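Local structure of carboxysome assembly protein CcmN (Synechococcus elongatus, 7D6C) at residues A28-A33 / I46-G51; S58-R63 / A73-G78; I67-G72 / S85-Q90. The protein helps build beta-carboxysomes: its N-terminal part, to which this fragment belongs, interacts with CcmM, while its C-terminal peptide interacts with the shell protein CcmK2. All coordinates share one frame; numbering follows the deposited sequence.

Interaction 1: A28-A33 / I46-G51; sequences ADVVIA and IEIASG
Between 28-33 and 46-51 the backbones come nearest at Val30 and Gly51 (CA atoms 5.1 Å apart), while Asp29 meets Gly51 and Val30 meets Ile48. This is a corner of a parallel beta-helix: the turn leading into strand 31-32 packs against the turn that leaves strand 45-48 in the following coil, and Val31 continues the pairing through backbone bonds to Val52 and Ile54. At the solvent-facing end, Asp29 receives the amide of Gly51, with N 2.9 Å from OD1 and an N-H...O angle of 154°. The donor stands above the carboxylate plane, 54° out of it. Asp29 CG sits between its own backbone N and carbonyl carbon (chi1 61°), which brings the carboxylate across to the Ser50-Gly51 link, and OD2 comes within 3.6 Å of Ser50 CB. Inward of this polar pair the contact turns apolar. Val30 and Ile48 cross at about a right angle, and Ile48 goes on to pack against Ile69 of the neighbouring strand and Leu38 of strand 37-40 in another sheet, so this end merges with the inside of the helix. The two side chains touch through their branch methyls, Val30 CG2 and Ile48 CG2, at 3.8 Å.

Interaction 2: S58-R63 / A73-G78; sequences SVIHAR and ALLAAG
Ile60 and Leu75 reach toward each other tip to tip, Ile60 CD1 lying 3.8 Å from Leu75 CD2. They come from strands 59-63 and 74-75, which belong to two different sheets of the parallel beta-helix, so the contact spans its interior. Both side chains have their gamma carbon (CG1 of Ile60, CG of Leu75) anti to the carbonyl carbon. A turn at chi2 (-71°) carries CD1 of Ile60 toward the leucine.

The second point of approach lies at the turn, where the CA atoms of Ser58 and Gly78 are 4.0 Å apart. Ser58 OG is 3.2 Å from Ala76 O and 3.5 Å from Gly78 N, yet the angles at both are poor and neither pair is a hydrogen bond. The hydroxyl instead bonds to Gly55 O, in its own coil, with a weak bond to Val79 N of the next.

In the next shell, Leu38 and Ile67 pack on Ile60, while Ile54 and Ile69 pack on Leu75. Ala76 and Ala77 rest on Leu80 and Gly57 of the second CcmN subunit, and Gly78 O accepts a hydrogen bond from a basic side chain of the other protein in the assembly, consistent with a CcmM partner.

Across the two segments, then, cohesion is by dispersion between methyls and close turn packing, and the buried serine hydroxyl is satisfied by backbone atoms beyond them.

Interaction 3: I67-G72 / S85-Q90; sequences IIIQAG and SIVGRQ
A parallel strand pairing joins 67-69 to 85-87: Ile68 sits beside Ile86 and Ile69 beside Val87, the latter pair with CA atoms 4.8 Å apart, and the strand directions differ by only 3°. Backbone bonds alternate between the strands, from Ile68 N to Ser85 O, from Val87 N to Ile68 O and from Gln70 N to Val87 O; the middle one, Val87 N to Ile68 O, measures 2.8 Å.

These strands are successive rungs on one face of the parallel beta-helix, and their side chains divide accordingly. Ile67, Ile69 and Val87 turn inward; Ile69 and Val87 lie side by side, pointing the same way, and touch at 3.5 Å between Ile69 CD1 and Val87 CG2; Ile81 packs on both. Ser85, also on this face, has its OG hydrogen-bonded to Thr102 O. Ile68 and Ile86 occupy the outer face, where Gln70, bent at chi2 (-144°), lays its amide carbon CD 4.0 Å from Ile86 CG2.

The pairing continues past the strands into the turns. Gln90 N bonds to Ala71 O at 3.0 Å, and Arg89 CG rests 3.7 Å from the same oxygen while its guanidinium end leads away. Beyond the turn, Gln90 packs on Arg63 of the second CcmN subunit.

How the interactions relate
Interaction 2, centred about 1 Å from the centre of the chain, has all its touching residues buried; interaction 1, about 11 Å out, is a surface contact, and interaction 3 is partly buried. Interactions 1 and 3 share one sheet through neighbouring strands 45-48 and 66-69, with probable hydrogen bonds from Ala49 N to Ile69 O and from Ile69 N to Glu47 O. Interaction 2 joins the sheet of 59-63 to that of 74-75, which also holds strand 31-32 of interaction 1, and meets both contacts inside, Ile46 CD1 lying near Ile60 O and Ile67 CD1 against Ile60 CG2. It relies on apolar packing without a hydrogen bond between its segments, whereas 1 and 3 add hydrogen bonds to theirs.

Interaction 1: A28-A33 / I46-G51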
ATOM      1  N   ALA F  28      19.423  -1.253  15.438  1.00 62.53           N
ATOM      2  CA  ALA F  28      18.874  -2.080  16.517  1.00 62.91           C
ATOM      3  C   ALA F  28      17.605  -1.482  17.101  1.00 64.54           C
ATOM      4  O   ALA F  28      16.755  -2.233  17.582  1.00 71.86           O
ATOM      5  CB  ALA F  28      19.938  -2.283  17.579  1.00 59.56           C
ATOM      6  N   ASP F  29      17.436  -0.152  17.043  1.00 58.83           N
ATOM      7  CA  ASP F  29      16.261   0.495  17.623  1.00 60.16           C
ATOM      8  C   ASP F  29      15.137   0.744  16.609  1.00 55.09           C
ATOM      9  O   ASP F  29      14.177   1.458  16.921  1.00 54.00           O
ATOM     10  CB  ASP F  29      16.678   1.800  18.299  1.00 59.55           C
ATOM     11  CG  ASP F  29      17.294   2.778  17.331  1.00 65.70           C
ATOM     12  OD1 ASP F  29      17.338   2.463  16.120  1.00 64.57           O
ATOM     13  OD2 ASP F  29      17.729   3.867  17.782  1.00 79.88           O
ATOM     14  N   VAL F  30      15.241   0.176  15.410  1.00 55.98           N
ATOM     15  CA  VAL F  30      14.249   0.338  14.358  1.00 48.81           C
ATOM     16  C   VAL F  30      13.049  -0.539  14.669  1.00 50.24           C
ATOM     17  O   VAL F  30      13.178  -1.630  15.231  1.00 54.91           O
ATOM     18  CB  VAL F  30      14.859  -0.010  12.985  1.00 53.10           C
ATOM     19  CG1 VAL F  30      13.769  -0.239  11.930  1.00 51.48           C
ATOM     20  CG2 VAL F  30      15.804   1.073  12.530  1.00 49.85           C
ATOM     21  N   VAL F  31      11.869  -0.049  14.311  1.00 45.58           N
ATOM     22  CA  VAL F  31      10.623  -0.771  14.486  1.00 43.90           C
ATOM     23  C   VAL F  31      10.013  -0.957  13.109  1.00 44.27           C
ATOM     24  O   VAL F  31       9.691   0.030  12.438  1.00 42.32           O
ATOM     25  CB  VAL F  31       9.666  -0.005  15.406  1.00 51.79           C
ATOM     26  CG1 VAL F  31       8.413  -0.841  15.712  1.00 45.94           C
ATOM     27  CG2 VAL F  31      10.401   0.463  16.670  1.00 45.52           C
ATOM     28  N   ILE F  32       9.867  -2.211  12.680  1.00 47.58           N
ATOM     29  CA  ILE F  32       9.282  -2.533  11.380  1.00 45.86           C
ATOM     30  C   ILE F  32       8.025  -3.354  11.605  1.00 46.41           C
ATOM     31  O   ILE F  32       8.091  -4.444  12.192  1.00 46.27           O
ATOM     32  CB  ILE F  32      10.252  -3.305  10.474  1.00 46.34           C
ATOM     33  CG1 ILE F  32      11.504  -2.471  10.177  1.00 47.55           C
ATOM     34  CG2 ILE F  32       9.530  -3.719   9.186  1.00 43.66           C
ATOM     35  CD1 ILE F  32      12.695  -3.303   9.740  1.00 46.52           C
ATOM     36  N   ALA F  33       6.892  -2.857  11.104  1.00 46.31           N
ATOM     37  CA  ALA F  33       5.635  -3.582  11.254  1.00 42.77           C
ATOM     38  C   ALA F  33       5.654  -4.874  10.442  1.00 45.55           C
ATOM     39  O   ALA F  33       6.380  -4.989   9.446  1.00 46.94           O
ATOM     40  CB  ALA F  33       4.464  -2.721  10.808  1.00 44.20           C
ATOM     41  N   ILE F  46      19.230  -1.130   0.787  1.00 51.56           N
ATOM     42  CA  ILE F  46      18.355  -0.322   1.629  1.00 52.13           C
ATOM     43  C   ILE F  46      19.090  -0.039   2.932  1.00 51.32           C
ATOM     44  O   ILE F  46      19.723  -0.936   3.497  1.00 60.82           O
ATOM     45  CB  ILE F  46      17.012  -1.046   1.879  1.00 58.51           C
ATOM     46  CG1 ILE F  46      16.168  -1.042   0.600  1.00 55.94           C
ATOM     47  CG2 ILE F  46      16.228  -0.409   3.048  1.00 53.11           C
ATOM     48  CD1 ILE F  46      14.912  -1.914   0.674  1.00 57.65           C
ATOM     49  N   GLU F  47      19.023   1.203   3.396  1.00 46.95           N
ATOM     50  CA  GLU F  47      19.674   1.635   4.629  1.00 55.08           C
ATOM     51  C   GLU F  47      18.674   2.424   5.460  1.00 58.78           C
ATOM     52  O   GLU F  47      18.121   3.417   4.976  1.00 59.09           O
ATOM     53  CB  GLU F  47      20.919   2.481   4.331  1.00 57.27           C
ATOM     54  CG  GLU F  47      21.761   2.917   5.540  1.00 61.47           C
ATOM     55  CD  GLU F  47      22.952   3.836   5.164  1.00 62.55           C
ATOM     56  OE1 GLU F  47      23.364   3.864   3.980  1.00 59.77           O
ATOM     57  OE2 GLU F  47      23.482   4.537   6.060  1.00 64.83           O
ATOM     58  N   ILE F  48      18.449   1.986   6.703  1.00 55.44           N
ATOM     59  CA  ILE F  48      17.457   2.581   7.597  1.00 56.99           C
ATOM     60  C   ILE F  48      18.154   2.981   8.893  1.00 58.26           C
ATOM     61  O   ILE F  48      18.771   2.138   9.537  1.00 55.01           O
ATOM     62  CB  ILE F  48      16.300   1.605   7.886  1.00 60.03           C
ATOM     63  CG1 ILE F  48      15.609   1.178   6.592  1.00 59.04           C
ATOM     64  CG2 ILE F  48      15.304   2.164   8.888  1.00 53.52           C
ATOM     65  CD1 ILE F  48      14.945  -0.142   6.723  1.00 51.54           C
ATOM     66  N   ALA F  49      18.031   4.241   9.300  1.00 54.59           N
ATOM     67  CA  ALA F  49      18.832   4.740  10.411  1.00 48.62           C
ATOM     68  C   ALA F  49      18.134   4.503  11.758  1.00 55.51           C
ATOM     69  O   ALA F  49      17.251   3.650  11.886  1.00 59.30           O
ATOM     70  CB  ALA F  49      19.160   6.221  10.183  1.00 53.77           C
ATOM     71  N   SER F  50      18.505   5.291  12.769  1.00 51.00           N
ATOM     72  CA  SER F  50      18.181   5.021  14.161  1.00 52.49           C
ATOM     73  C   SER F  50      16.811   5.589  14.488  1.00 53.30           C
ATOM     74  O   SER F  50      16.508   6.735  14.147  1.00 53.60           O
ATOM     75  CB  SER F  50      19.215   5.680  15.072  1.00 58.81           C
ATOM     76  OG  SER F  50      20.528   5.213  14.774  1.00 68.13           O
ATOM     77  N   GLY F  51      15.989   4.795  15.166  1.00 54.58           N
ATOM     78  CA  GLY F  51      14.719   5.296  15.652  1.00 56.38           C
ATOM     79  C   GLY F  51      13.607   5.340  14.634  1.00 52.14           C
ATOM     80  O   GLY F  51      12.511   5.804  14.961  1.00 58.81           O
TER

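Interaction 2: S58-R63 / A73-G78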
ATOM      1  N   SER F  58       3.948  -1.395   4.298  1.00 58.67           N
ATOM      2  CA  SER F  58       4.833  -0.551   3.512  1.00 53.33           C
ATOM      3  C   SER F  58       5.705  -1.424   2.629  1.00 48.36           C
ATOM      4  O   SER F  58       5.849  -2.626   2.858  1.00 53.91           O
ATOM      5  CB  SER F  58       5.685   0.341   4.412  1.00 51.40           C
ATOM      6  OG  SER F  58       4.903   1.345   5.045  1.00 44.96           O
ATOM      7  N   VAL F  59       6.236  -0.830   1.570  1.00 45.62           N
ATOM      8  CA  VAL F  59       7.075  -1.576   0.638  1.00 49.10           C
ATOM      9  C   VAL F  59       8.211  -0.667   0.216  1.00 50.82           C
ATOM     10  O   VAL F  59       7.975   0.400  -0.362  1.00 52.50           O
ATOM     11  CB  VAL F  59       6.311  -2.073  -0.597  1.00 48.26           C
ATOM     12  CG1 VAL F  59       7.292  -2.634  -1.653  1.00 45.76           C
ATOM     13  CG2 VAL F  59       5.266  -3.119  -0.196  1.00 49.39           C
ATOM     14  N   ILE F  60       9.436  -1.073   0.520  1.00 44.53           N
ATOM     15  CA  ILE F  60      10.627  -0.335   0.131  1.00 53.99           C
ATOM     16  C   ILE F  60      11.340  -1.162  -0.921  1.00 52.92           C
ATOM     17  O   ILE F  60      11.774  -2.288  -0.640  1.00 54.62           O
ATOM     18  CB  ILE F  60      11.544  -0.058   1.333  1.00 52.00           C
ATOM     19  CG1 ILE F  60      10.722   0.426   2.532  1.00 49.33           C
ATOM     20  CG2 ILE F  60      12.578   0.964   0.962  1.00 47.01           C
ATOM     21  CD1 ILE F  60      10.160   1.833   2.388  1.00 51.06           C
ATOM     22  N   HIS F  61      11.452  -0.624  -2.136  1.00 49.77           N
ATOM     23  CA  HIS F  61      12.090  -1.354  -3.228  1.00 54.08           C
ATOM     24  C   HIS F  61      13.175  -0.487  -3.857  1.00 56.17           C
ATOM     25  O   HIS F  61      12.871   0.463  -4.587  1.00 54.90           O
ATOM     26  CB  HIS F  61      11.067  -1.793  -4.266  1.00 51.49           C
ATOM     27  CG  HIS F  61      11.636  -2.693  -5.308  1.00 53.95           C
ATOM     28  ND1 HIS F  61      10.987  -2.968  -6.490  1.00 58.25           N
ATOM     29  CD2 HIS F  61      12.804  -3.373  -5.352  1.00 59.42           C
ATOM     30  CE1 HIS F  61      11.729  -3.785  -7.217  1.00 62.14           C
ATOM     31  NE2 HIS F  61      12.837  -4.046  -6.549  1.00 60.37           N
ATOM     32  N   ALA F  62      14.441  -0.819  -3.581  1.00 59.04           N
ATOM     33  CA  ALA F  62      15.567  -0.020  -4.052  1.00 56.31           C
ATOM     34  C   ALA F  62      15.971  -0.487  -5.438  1.00 59.94           C
ATOM     35  O   ALA F  62      16.106  -1.694  -5.677  1.00 60.23           O
ATOM     36  CB  ALA F  62      16.745  -0.111  -3.090  1.00 50.90           C
ATOM     37  N   ARG F  63      16.125   0.463  -6.361  1.00 60.80           N
ATOM     38  CA  ARG F  63      16.463   0.109  -7.736  1.00 63.76           C
ATOM     39  C   ARG F  63      17.402   1.151  -8.323  1.00 65.23           C
ATOM     40  O   ARG F  63      17.099   2.351  -8.306  1.00 59.03           O
ATOM     41  CB  ARG F  63      15.212  -0.035  -8.616  1.00 66.59           C
ATOM     42  CG  ARG F  63      15.409  -1.045  -9.722  1.00 74.98           C
ATOM     43  CD  ARG F  63      14.256  -1.093 -10.701  1.00 78.43           C
ATOM     44  NE  ARG F  63      12.942  -1.135 -10.076  1.00 67.74           N
ATOM     45  CZ  ARG F  63      11.916  -1.746 -10.652  1.00 82.22           C
ATOM     46  NH1 ARG F  63      10.710  -1.789 -10.076  1.00 83.35           N
ATOM     47  NH2 ARG F  63      12.116  -2.354 -11.815  1.00 86.33           N
ATOM     48  N   ALA F  73      12.967   9.305  11.004  1.00 51.41           N
ATOM     49  CA  ALA F  73      11.935   9.341   9.979  1.00 50.49           C
ATOM     50  C   ALA F  73      10.916   8.269  10.283  1.00 50.33           C
ATOM     51  O   ALA F  73      11.239   7.229  10.864  1.00 50.96           O
ATOM     52  CB  ALA F  73      12.513   9.124   8.582  1.00 49.62           C
ATOM     53  N   LEU F  74       9.669   8.544   9.906  1.00 52.65           N
ATOM     54  CA  LEU F  74       8.530   7.697  10.218  1.00 49.62           C
ATOM     55  C   LEU F  74       7.691   7.494   8.967  1.00 51.96           C
ATOM     56  O   LEU F  74       7.438   8.440   8.218  1.00 53.06           O
ATOM     57  CB  LEU F  74       7.670   8.330  11.301  1.00 49.60           C
ATOM     58  CG  LEU F  74       8.409   8.674  12.575  1.00 48.34           C
ATOM     59  CD1 LEU F  74       7.628   9.711  13.318  1.00 46.95           C
ATOM     60  CD2 LEU F  74       8.587   7.409  13.391  1.00 50.92           C
ATOM     61  N   LEU F  75       7.236   6.267   8.756  1.00 50.93           N
ATOM     62  CA  LEU F  75       6.423   5.925   7.602  1.00 50.04           C
ATOM     63  C   LEU F  75       5.115   5.347   8.110  1.00 52.40           C
ATOM     64  O   LEU F  75       5.121   4.324   8.804  1.00 50.55           O
ATOM     65  CB  LEU F  75       7.145   4.910   6.714  1.00 52.11           C
ATOM     66  CG  LEU F  75       8.141   5.344   5.636  1.00 48.85           C
ATOM     67  CD1 LEU F  75       9.259   6.167   6.215  1.00 48.04           C
ATOM     68  CD2 LEU F  75       8.711   4.090   5.022  1.00 50.97           C
ATOM     69  N   ALA F  76       3.999   5.998   7.776  1.00 56.10           N
ATOM     70  CA  ALA F  76       2.697   5.427   8.092  1.00 53.24           C
ATOM     71  C   ALA F  76       2.482   4.174   7.259  1.00 53.15           C
ATOM     72  O   ALA F  76       3.302   3.810   6.415  1.00 56.14           O
ATOM     73  CB  ALA F  76       1.581   6.435   7.840  1.00 53.64           C
ATOM     74  N   ALA F  77       1.355   3.509   7.493  1.00 53.89           N
ATOM     75  CA  ALA F  77       1.068   2.263   6.797  1.00 50.02           C
ATOM     76  C   ALA F  77       1.057   2.456   5.282  1.00 52.94           C
ATOM     77  O   ALA F  77       0.704   3.523   4.768  1.00 56.50           O
ATOM     78  CB  ALA F  77      -0.280   1.706   7.255  1.00 52.22           C
ATOM     79  N   GLY F  78       1.469   1.410   4.563  1.00 52.02           N
ATOM     80  CA  GLY F  78       1.373   1.389   3.109  1.00 52.55           C
ATOM     81  C   GLY F  78       2.168   2.436   2.344  1.00 52.09           C
ATOM     82  O   GLY F  78       1.847   2.727   1.190  1.00 52.68           O
TER

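Interaction 3: I67-G72 / S85-Q90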
ATOM      1  N   ILE F  67      18.115   3.232  -1.142  1.00 46.78           N
ATOM      2  CA  ILE F  67      17.110   3.967  -0.389  1.00 49.87           C
ATOM      3  C   ILE F  67      17.655   4.116   1.019  1.00 49.05           C
ATOM      4  O   ILE F  67      18.120   3.137   1.610  1.00 53.60           O
ATOM      5  CB  ILE F  67      15.746   3.253  -0.395  1.00 51.30           C
ATOM      6  CG1 ILE F  67      15.318   2.958  -1.844  1.00 50.75           C
ATOM      7  CG2 ILE F  67      14.727   4.090   0.322  1.00 40.59           C
ATOM      8  CD1 ILE F  67      13.972   2.328  -1.990  1.00 48.65           C
ATOM      9  N   ILE F  68      17.652   5.337   1.537  1.00 45.61           N
ATOM     10  CA  ILE F  68      18.182   5.610   2.863  1.00 48.50           C
ATOM     11  C   ILE F  68      17.100   6.335   3.642  1.00 50.64           C
ATOM     12  O   ILE F  68      16.758   7.482   3.323  1.00 53.46           O
ATOM     13  CB  ILE F  68      19.476   6.437   2.824  1.00 53.46           C
ATOM     14  CG1 ILE F  68      20.609   5.636   2.187  1.00 51.67           C
ATOM     15  CG2 ILE F  68      19.868   6.887   4.221  1.00 49.79           C
ATOM     16  CD1 ILE F  68      21.557   6.479   1.389  1.00 49.84           C
ATOM     17  N   ILE F  69      16.559   5.674   4.653  1.00 50.07           N
ATOM     18  CA  ILE F  69      15.622   6.294   5.580  1.00 51.21           C
ATOM     19  C   ILE F  69      16.463   6.774   6.749  1.00 48.21           C
ATOM     20  O   ILE F  69      17.047   5.968   7.476  1.00 47.23           O
ATOM     21  CB  ILE F  69      14.529   5.310   6.031  1.00 51.96           C
ATOM     22  CG1 ILE F  69      14.032   4.488   4.843  1.00 42.98           C
ATOM     23  CG2 ILE F  69      13.369   6.033   6.734  1.00 45.69           C
ATOM     24  CD1 ILE F  69      13.662   5.340   3.651  1.00 41.41           C
ATOM     25  N   GLN F  70      16.551   8.084   6.914  1.00 50.77           N
ATOM     26  CA  GLN F  70      17.442   8.607   7.938  1.00 53.68           C
ATOM     27  C   GLN F  70      16.749   8.594   9.300  1.00 54.54           C
ATOM     28  O   GLN F  70      15.568   8.249   9.422  1.00 53.59           O
ATOM     29  CB  GLN F  70      17.916   9.995   7.539  1.00 55.58           C
ATOM     30  CG  GLN F  70      18.572   9.960   6.173  1.00 55.90           C
ATOM     31  CD  GLN F  70      19.726  10.904   6.065  1.00 66.25           C
ATOM     32  OE1 GLN F  70      19.538  12.127   6.135  1.00 72.53           O
ATOM     33  NE2 GLN F  70      20.942  10.355   5.916  1.00 64.16           N
ATOM     34  N   ALA F  71      17.507   8.951  10.337  1.00 51.80           N
ATOM     35  CA  ALA F  71      17.077   8.677  11.704  1.00 47.07           C
ATOM     36  C   ALA F  71      15.824   9.452  12.071  1.00 55.59           C
ATOM     37  O   ALA F  71      15.664  10.624  11.706  1.00 60.99           O
ATOM     38  CB  ALA F  71      18.175   9.023  12.687  1.00 51.65           C
ATOM     39  N   GLY F  72      14.941   8.780  12.821  1.00 52.21           N
ATOM     40  CA  GLY F  72      13.719   9.360  13.317  1.00 47.40           C
ATOM     41  C   GLY F  72      12.671   9.601  12.267  1.00 49.83           C
ATOM     42  O   GLY F  72      11.578  10.080  12.607  1.00 54.39           O
ATOM     43  N   SER F  85      16.040   6.833  -3.022  1.00 52.70           N
ATOM     44  CA  SER F  85      15.397   7.860  -2.222  1.00 52.06           C
ATOM     45  C   SER F  85      16.183   8.040  -0.928  1.00 56.09           C
ATOM     46  O   SER F  85      16.735   7.073  -0.386  1.00 56.61           O
ATOM     47  CB  SER F  85      13.939   7.464  -1.932  1.00 55.01           C
ATOM     48  OG  SER F  85      13.293   8.342  -1.024  1.00 56.68           O
ATOM     49  N   ILE F  86      16.259   9.276  -0.453  1.00 48.38           N
ATOM     50  CA  ILE F  86      16.794   9.573   0.862  1.00 49.00           C
ATOM     51  C   ILE F  86      15.712  10.325   1.599  1.00 56.76           C
ATOM     52  O   ILE F  86      15.313  11.416   1.175  1.00 61.12           O
ATOM     53  CB  ILE F  86      18.076  10.411   0.791  1.00 56.20           C
ATOM     54  CG1 ILE F  86      19.099   9.742  -0.119  1.00 52.94           C
ATOM     55  CG2 ILE F  86      18.645  10.622   2.184  1.00 52.60           C
ATOM     56  CD1 ILE F  86      20.409  10.420  -0.090  1.00 56.48           C
ATOM     57  N   VAL F  87      15.210   9.747   2.680  1.00 56.84           N
ATOM     58  CA  VAL F  87      14.166  10.387   3.464  1.00 52.48           C
ATOM     59  C   VAL F  87      14.846  11.077   4.636  1.00 54.24           C
ATOM     60  O   VAL F  87      15.494  10.420   5.463  1.00 54.38           O
ATOM     61  CB  VAL F  87      13.098   9.383   3.924  1.00 48.18           C
ATOM     62  CG1 VAL F  87      11.941  10.122   4.584  1.00 45.77           C
ATOM     63  CG2 VAL F  87      12.605   8.588   2.738  1.00 49.21           C
ATOM     64  N   GLY F  88      14.712  12.405   4.682  1.00 50.61           N
ATOM     65  CA  GLY F  88      15.367  13.245   5.661  1.00 51.73           C
ATOM     66  C   GLY F  88      15.249  12.826   7.113  1.00 57.39           C
ATOM     67  O   GLY F  88      14.402  12.007   7.494  1.00 53.36           O
ATOM     68  N   ARG F  89      16.133  13.390   7.933  1.00 63.86           N
ATOM     69  CA  ARG F  89      16.060  13.233   9.381  1.00 60.51           C
ATOM     70  C   ARG F  89      14.704  13.748   9.885  1.00 58.79           C
ATOM     71  O   ARG F  89      14.259  14.828   9.493  1.00 59.95           O
ATOM     72  CB  ARG F  89      17.245  14.002   9.982  1.00 57.78           C
ATOM     73  CG  ARG F  89      17.661  13.738  11.426  1.00 70.18           C
ATOM     74  CD  ARG F  89      18.862  14.673  11.787  1.00 85.31           C
ATOM     75  NE  ARG F  89      18.895  15.151  13.182  1.00101.47           N
ATOM     76  CZ  ARG F  89      19.973  15.675  13.799  1.00106.78           C
ATOM     77  NH1 ARG F  89      19.884  16.081  15.065  1.00 97.79           N
ATOM     78  NH2 ARG F  89      21.140  15.819  13.167  1.00 94.86           N
ATOM     79  N   GLN F  90      14.011  12.952  10.704  1.00 52.11           N
ATOM     80  CA  GLN F  90      12.788  13.360  11.401  1.00 55.39           C
ATOM     81  C   GLN F  90      11.563  13.506  10.488  1.00 56.42           C
ATOM     82  O   GLN F  90      10.494  13.965  10.942  1.00 52.84           O
ATOM     83  CB  GLN F  90      12.991  14.671  12.172  1.00 52.51           C
ATOM     84  CG  GLN F  90      14.114  14.621  13.186  1.00 61.60           C
ATOM     85  CD  GLN F  90      13.667  14.174  14.559  1.00 60.84           C
ATOM     86  OE1 GLN F  90      13.272  13.022  14.744  1.00 63.47           O
ATOM     87  NE2 GLN F  90      13.775  15.065  15.543  1.00 57.65           N
TER